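Local atomic coordinates of DNA mismatch repair protein MUTS (Thermus aquaticus, PDB entry 1EWQ), a protein that binds mismatched DNA and acts as an ATP-dependent sensor of DNA damage in mismatch repair, with a weak ATPase activity. Residues E380-E383 against A384-E388; G398-R401 against E402-P406. All coordinates share one frame; numbering follows the deposited sequence.

Overall arrangement
Both contacts are local, formed by residues close together in the chain within MutS domain III. Contact 1 is the C-terminal end of helix 376-385 and the residues that leave it, partly buried: two buried leucines and a main-chain carbonyl shared by two amides. Contact 2, a surface beta turn in the loop before helix 406-433, has one main-chain hydrogen bond and a single apolar pair. Their centres lie about 9 Å apart, and main-chain pairings of Ala385 with Arg401 and Val387 with Leu399 probably tie them together. Helix 479-511 touches both. Contact 1 lies about 23 Å from the DNA at its nearest atom, contact 2 about 18 Å.

Contact 1 (E380-E383 against A384-E388); sequences EELE and AALVE
Leu382 and Leu386, one turn apart, lie on the same flank of the chain and meet branch to branch, CD2 of Leu382 standing 4.2 Å from CD1 of Leu386. Leu386 has CG beside its own backbone N (chi1 -43°), which sets that CG 3.7 Å from Leu382 O and leaves CD1 to meet the other leucine. Both are buried: Leu382 also leans on Val506 of helix 479-511, and Leu386 on Leu349 of helix 346-366. Between them in sequence, Ala385 tucks its CB 3.1 Å from Glu381 O, while Ala384 CB lies 3.3 Å from Glu380 O. Glu381 forms a salt bridge with Arg509, and Glu383 packs on Arg353 and Gln357 of helix 346-366.

Main-chain bonds finish helix 376-385 here. Ala384 N reaches Glu380 O at 2.8 Å, a regular helical bond. The next amide, Ala385 N, is shared between a weak bond to Glu381 O and a firmer one to Leu382 O at 3.1 Å, arriving well above the latter carbonyl's plane. Leu386 N meets the same oxygen at 2.9 Å in an almost straight bond (174°), although Leu386 itself has left helical backbone angles. Leu382 O is thus gripped by two successive amides, so the last turn is partly tightened toward 3-10 bonding while Leu382 and Leu386 stay buried against the neighbouring helices.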
ATOM      1  N   GLU C 380      32.787   7.276  32.837  1.00 43.31           N
ATOM      2  CA  GLU C 380      32.740   7.131  34.286  1.00 44.05           C
ATOM      3  C   GLU C 380      31.669   8.005  34.928  1.00 44.18           C
ATOM      4  O   GLU C 380      30.955   7.549  35.825  1.00 44.23           O
ATOM      5  CB  GLU C 380      34.105   7.464  34.896  1.00 44.66           C
ATOM      6  CG  GLU C 380      35.242   6.586  34.394  1.00 45.56           C
ATOM      7  CD  GLU C 380      36.590   7.014  34.941  1.00 46.27           C
ATOM      8  OE1 GLU C 380      36.887   8.233  34.920  1.00 46.76           O
ATOM      9  OE2 GLU C 380      37.357   6.133  35.386  1.00 46.36           O
ATOM     10  N   GLU C 381      31.568   9.258  34.483  1.00 44.06           N
ATOM     11  CA  GLU C 381      30.566  10.169  35.033  1.00 44.12           C
ATOM     12  C   GLU C 381      29.177   9.619  34.732  1.00 43.66           C
ATOM     13  O   GLU C 381      28.288   9.671  35.580  1.00 43.55           O
ATOM     14  CB  GLU C 381      30.698  11.575  34.432  1.00 44.76           C
ATOM     15  CG  GLU C 381      31.998  12.310  34.751  1.00 45.82           C
ATOM     16  CD  GLU C 381      31.911  13.806  34.444  1.00 46.62           C
ATOM     17  OE1 GLU C 381      31.171  14.510  35.169  1.00 47.19           O
ATOM     18  OE2 GLU C 381      32.564  14.277  33.478  1.00 46.78           O
ATOM     19  N   LEU C 382      28.996   9.089  33.523  1.00 43.16           N
ATOM     20  CA  LEU C 382      27.715   8.521  33.127  1.00 42.91           C
ATOM     21  C   LEU C 382      27.426   7.298  33.986  1.00 43.11           C
ATOM     22  O   LEU C 382      26.325   7.149  34.523  1.00 42.92           O
ATOM     23  CB  LEU C 382      27.725   8.133  31.642  1.00 42.53           C
ATOM     24  CG  LEU C 382      27.648   9.267  30.611  1.00 42.20           C
ATOM     25  CD1 LEU C 382      27.619   8.695  29.204  1.00 41.87           C
ATOM     26  CD2 LEU C 382      26.397  10.091  30.855  1.00 42.15           C
ATOM     27  N   GLU C 383      28.427   6.432  34.121  1.00 43.37           N
ATOM     28  CA  GLU C 383      28.294   5.222  34.926  1.00 43.66           C
ATOM     29  C   GLU C 383      27.931   5.548  36.375  1.00 43.64           C
ATOM     30  O   GLU C 383      27.154   4.834  37.006  1.00 43.60           O
ATOM     31  CB  GLU C 383      29.604   4.426  34.909  1.00 43.82           C
ATOM     32  CG  GLU C 383      29.870   3.659  33.621  1.00 44.70           C
ATOM     33  CD  GLU C 383      31.254   3.029  33.593  1.00 45.05           C
ATOM     34  OE1 GLU C 383      31.557   2.186  34.463  1.00 45.21           O
ATOM     35  OE2 GLU C 383      32.049   3.385  32.702  1.00 45.74           O
ATOM     36  N   ALA C 384      28.509   6.628  36.894  1.00 43.77           N
ATOM     37  CA  ALA C 384      28.279   7.055  38.271  1.00 43.77           C
ATOM     38  C   ALA C 384      27.008   7.875  38.450  1.00 43.92           C
ATOM     39  O   ALA C 384      26.521   8.034  39.566  1.00 43.82           O
ATOM     40  CB  ALA C 384      29.467   7.863  38.757  1.00 43.86           C
ATOM     41  N   ALA C 385      26.471   8.398  37.352  1.00 43.82           N
ATOM     42  CA  ALA C 385      25.276   9.221  37.426  1.00 43.74           C
ATOM     43  C   ALA C 385      23.959   8.506  37.155  1.00 43.67           C
ATOM     44  O   ALA C 385      22.972   8.732  37.855  1.00 43.76           O
ATOM     45  CB  ALA C 385      25.410  10.403  36.478  1.00 43.71           C
ATOM     46  N   LEU C 386      23.939   7.640  36.149  1.00 43.79           N
ATOM     47  CA  LEU C 386      22.702   6.968  35.773  1.00 43.80           C
ATOM     48  C   LEU C 386      22.536   5.547  36.282  1.00 44.23           C
ATOM     49  O   LEU C 386      23.508   4.792  36.385  1.00 44.08           O
ATOM     50  CB  LEU C 386      22.578   6.966  34.248  1.00 43.55           C
ATOM     51  CG  LEU C 386      22.953   8.272  33.538  1.00 43.26           C
ATOM     52  CD1 LEU C 386      22.880   8.068  32.037  1.00 42.70           C
ATOM     53  CD2 LEU C 386      22.023   9.390  33.984  1.00 42.98           C
ATOM     54  N   VAL C 387      21.293   5.188  36.600  1.00 44.66           N
ATOM     55  CA  VAL C 387      20.992   3.840  37.063  1.00 45.13           C
ATOM     56  C   VAL C 387      21.340   2.905  35.916  1.00 45.65           C
ATOM     57  O   VAL C 387      21.441   3.345  34.769  1.00 45.75           O
ATOM     58  CB  VAL C 387      19.498   3.671  37.417  1.00 45.08           C
ATOM     59  CG1 VAL C 387      19.139   4.573  38.595  1.00 44.92           C
ATOM     60  CG2 VAL C 387      18.632   3.986  36.200  1.00 44.86           C
ATOM     61  N   GLU C 388      21.523   1.623  36.221  1.00 46.29           N
ATOM     62  CA  GLU C 388      21.878   0.643  35.203  1.00 46.93           C
ATOM     63  C   GLU C 388      20.970   0.669  33.968  1.00 47.25           C
ATOM     64  O   GLU C 388      21.464   0.687  32.842  1.00 47.07           O
ATOM     65  CB  GLU C 388      21.904  -0.761  35.812  1.00 47.00           C
ATOM     66  CG  GLU C 388      22.302  -1.855  34.826  1.00 47.17           C
ATOM     67  CD  GLU C 388      22.440  -3.215  35.485  1.00 47.25           C
ATOM     68  OE1 GLU C 388      21.639  -3.517  36.389  1.00 47.33           O
ATOM     69  OE2 GLU C 388      23.341  -3.985  35.094  1.00 47.45           O
TER

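Contact 2 (G398-R401 against E402-P406); sequences GLIR and EGYDP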
ATOM      1  N   GLY C 398      13.582   6.767  39.335  1.00 49.23           N
ATOM      2  CA  GLY C 398      14.946   7.230  39.482  1.00 48.28           C
ATOM      3  C   GLY C 398      15.827   7.126  38.254  1.00 47.58           C
ATOM      4  O   GLY C 398      16.211   6.039  37.820  1.00 47.38           O
ATOM      5  N   LEU C 399      16.147   8.280  37.692  1.00 46.68           N
ATOM      6  CA  LEU C 399      17.003   8.342  36.529  1.00 45.70           C
ATOM      7  C   LEU C 399      18.415   8.313  37.102  1.00 45.37           C
ATOM      8  O   LEU C 399      19.268   7.546  36.662  1.00 44.92           O
ATOM      9  CB  LEU C 399      16.769   9.662  35.797  1.00 45.55           C
ATOM     10  CG  LEU C 399      17.172   9.825  34.333  1.00 45.67           C
ATOM     11  CD1 LEU C 399      17.305  11.298  34.056  1.00 45.43           C
ATOM     12  CD2 LEU C 399      18.487   9.113  34.032  1.00 45.66           C
ATOM     13  N   ILE C 400      18.628   9.152  38.113  1.00 45.10           N
ATOM     14  CA  ILE C 400      19.917   9.296  38.777  1.00 45.07           C
ATOM     15  C   ILE C 400      20.069   8.320  39.929  1.00 45.38           C
ATOM     16  O   ILE C 400      19.130   8.097  40.686  1.00 45.42           O
ATOM     17  CB  ILE C 400      20.082  10.740  39.309  1.00 44.81           C
ATOM     18  CG1 ILE C 400      19.939  11.732  38.149  1.00 44.64           C
ATOM     19  CG2 ILE C 400      21.436  10.909  39.993  1.00 44.36           C
ATOM     20  CD1 ILE C 400      20.958  11.534  37.034  1.00 44.25           C
ATOM     21  N   ARG C 401      21.259   7.748  40.069  1.00 45.66           N
ATOM     22  CA  ARG C 401      21.516   6.780  41.134  1.00 46.18           C
ATOM     23  C   ARG C 401      21.760   7.384  42.509  1.00 45.98           C
ATOM     24  O   ARG C 401      22.249   8.510  42.638  1.00 45.89           O
ATOM     25  CB  ARG C 401      22.707   5.904  40.769  1.00 46.90           C
ATOM     26  CG  ARG C 401      22.523   5.203  39.454  1.00 48.07           C
ATOM     27  CD  ARG C 401      23.332   3.937  39.389  1.00 48.97           C
ATOM     28  NE  ARG C 401      24.739   4.170  39.678  1.00 50.03           N
ATOM     29  CZ  ARG C 401      25.674   3.244  39.511  1.00 50.84           C
ATOM     30  NH1 ARG C 401      25.329   2.041  39.058  1.00 51.22           N
ATOM     31  NH2 ARG C 401      26.947   3.517  39.782  1.00 51.36           N
ATOM     32  N   GLU C 402      21.422   6.616  43.540  1.00 45.78           N
ATOM     33  CA  GLU C 402      21.607   7.064  44.909  1.00 45.79           C
ATOM     34  C   GLU C 402      23.071   7.330  45.213  1.00 45.19           C
ATOM     35  O   GLU C 402      23.957   6.565  44.820  1.00 44.77           O
ATOM     36  CB  GLU C 402      21.047   6.031  45.884  1.00 46.75           C
ATOM     37  CG  GLU C 402      19.534   6.075  45.985  1.00 48.14           C
ATOM     38  CD  GLU C 402      18.970   4.960  46.837  1.00 49.10           C
ATOM     39  OE1 GLU C 402      19.409   4.824  48.005  1.00 49.75           O
ATOM     40  OE2 GLU C 402      18.086   4.221  46.337  1.00 49.47           O
ATOM     41  N   GLY C 403      23.314   8.437  45.909  1.00 44.57           N
ATOM     42  CA  GLY C 403      24.670   8.809  46.268  1.00 43.76           C
ATOM     43  C   GLY C 403      25.385   9.680  45.250  1.00 43.15           C
ATOM     44  O   GLY C 403      26.527  10.084  45.476  1.00 43.29           O
ATOM     45  N   TYR C 404      24.737   9.984  44.131  1.00 42.35           N
ATOM     46  CA  TYR C 404      25.382  10.810  43.119  1.00 41.41           C
ATOM     47  C   TYR C 404      25.276  12.293  43.465  1.00 40.89           C
ATOM     48  O   TYR C 404      26.287  12.993  43.570  1.00 40.61           O
ATOM     49  CB  TYR C 404      24.762  10.567  41.736  1.00 41.63           C
ATOM     50  CG  TYR C 404      25.465  11.328  40.632  1.00 41.58           C
ATOM     51  CD1 TYR C 404      26.723  10.934  40.176  1.00 41.78           C
ATOM     52  CD2 TYR C 404      24.907  12.484  40.097  1.00 41.59           C
ATOM     53  CE1 TYR C 404      27.409  11.676  39.218  1.00 41.65           C
ATOM     54  CE2 TYR C 404      25.585  13.235  39.143  1.00 41.74           C
ATOM     55  CZ  TYR C 404      26.832  12.826  38.710  1.00 41.61           C
ATOM     56  OH  TYR C 404      27.497  13.581  37.778  1.00 41.85           O
ATOM     57  N   ASP C 405      24.049  12.770  43.634  1.00 40.24           N
ATOM     58  CA  ASP C 405      23.813  14.172  43.955  1.00 39.66           C
ATOM     59  C   ASP C 405      23.253  14.308  45.370  1.00 39.66           C
ATOM     60  O   ASP C 405      22.136  13.877  45.645  1.00 39.43           O
ATOM     61  CB  ASP C 405      22.846  14.770  42.942  1.00 39.10           C
ATOM     62  CG  ASP C 405      22.553  16.230  43.206  1.00 38.91           C
ATOM     63  OD1 ASP C 405      21.427  16.538  43.647  1.00 38.22           O
ATOM     64  OD2 ASP C 405      23.450  17.069  42.973  1.00 38.17           O
ATOM     65  N   PRO C 406      24.025  14.926  46.281  1.00 39.71           N
ATOM     66  CA  PRO C 406      23.617  15.119  47.680  1.00 39.31           C
ATOM     67  C   PRO C 406      22.262  15.791  47.888  1.00 39.36           C
ATOM     68  O   PRO C 406      21.490  15.375  48.748  1.00 39.43           O
ATOM     69  CB  PRO C 406      24.783  15.909  48.280  1.00 39.71           C
ATOM     70  CG  PRO C 406      25.363  16.632  47.097  1.00 40.01           C
ATOM     71  CD  PRO C 406      25.302  15.607  45.999  1.00 39.59           C
TER
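Arg401 and Tyr404 close a type II beta turn, with Glu402 and Gly403 at its corners, in the loop that leads into helix 406-433 of MutS.

The polar link across the turn is one main-chain hydrogen bond: Tyr404 N donates to Arg401 O at 3.3 Å, with an N-H...O angle of 150° and the donor tilted from the carbonyl plane. Gly403 has a positive phi of 90°, where a CB would press against the carbonyl oxygen of Glu402; this is the usual place for glycine in a type II turn. Its amide is taken by Asp409 OD1 of the following helix, which ties the corner to that helix.

The apolar link joins Ile400, the residue before the turn, and Tyr404, its last. The methyl CG2 of Ile400 touches Tyr404 CB at 3.8 Å and comes equally near CD2 of the ring, meeting the aromatic group obliquely. Tyr404 has CG anti to its own N (chi1 -176°), which carries the ring outward from the turn while CB stays close to Ile400. Val502 of helix 479-511 touches both side chains and so backs this pair.

Two acidic side chains pair with helices: Glu402 extends to a salt bridge with Arg416 of helix 406-433, and Asp405, just after the turn, binds Arg498 of helix 479-511 through OD2 while its OD1 accepts from Leu408 N as the N-cap of helix 406-433. Pro406 opens the first turn of that helix. Beside the turn bond, the CB of Tyr404 sits 3.4 Å from Arg401 O, the same oxygen that receives the Tyr404 amide.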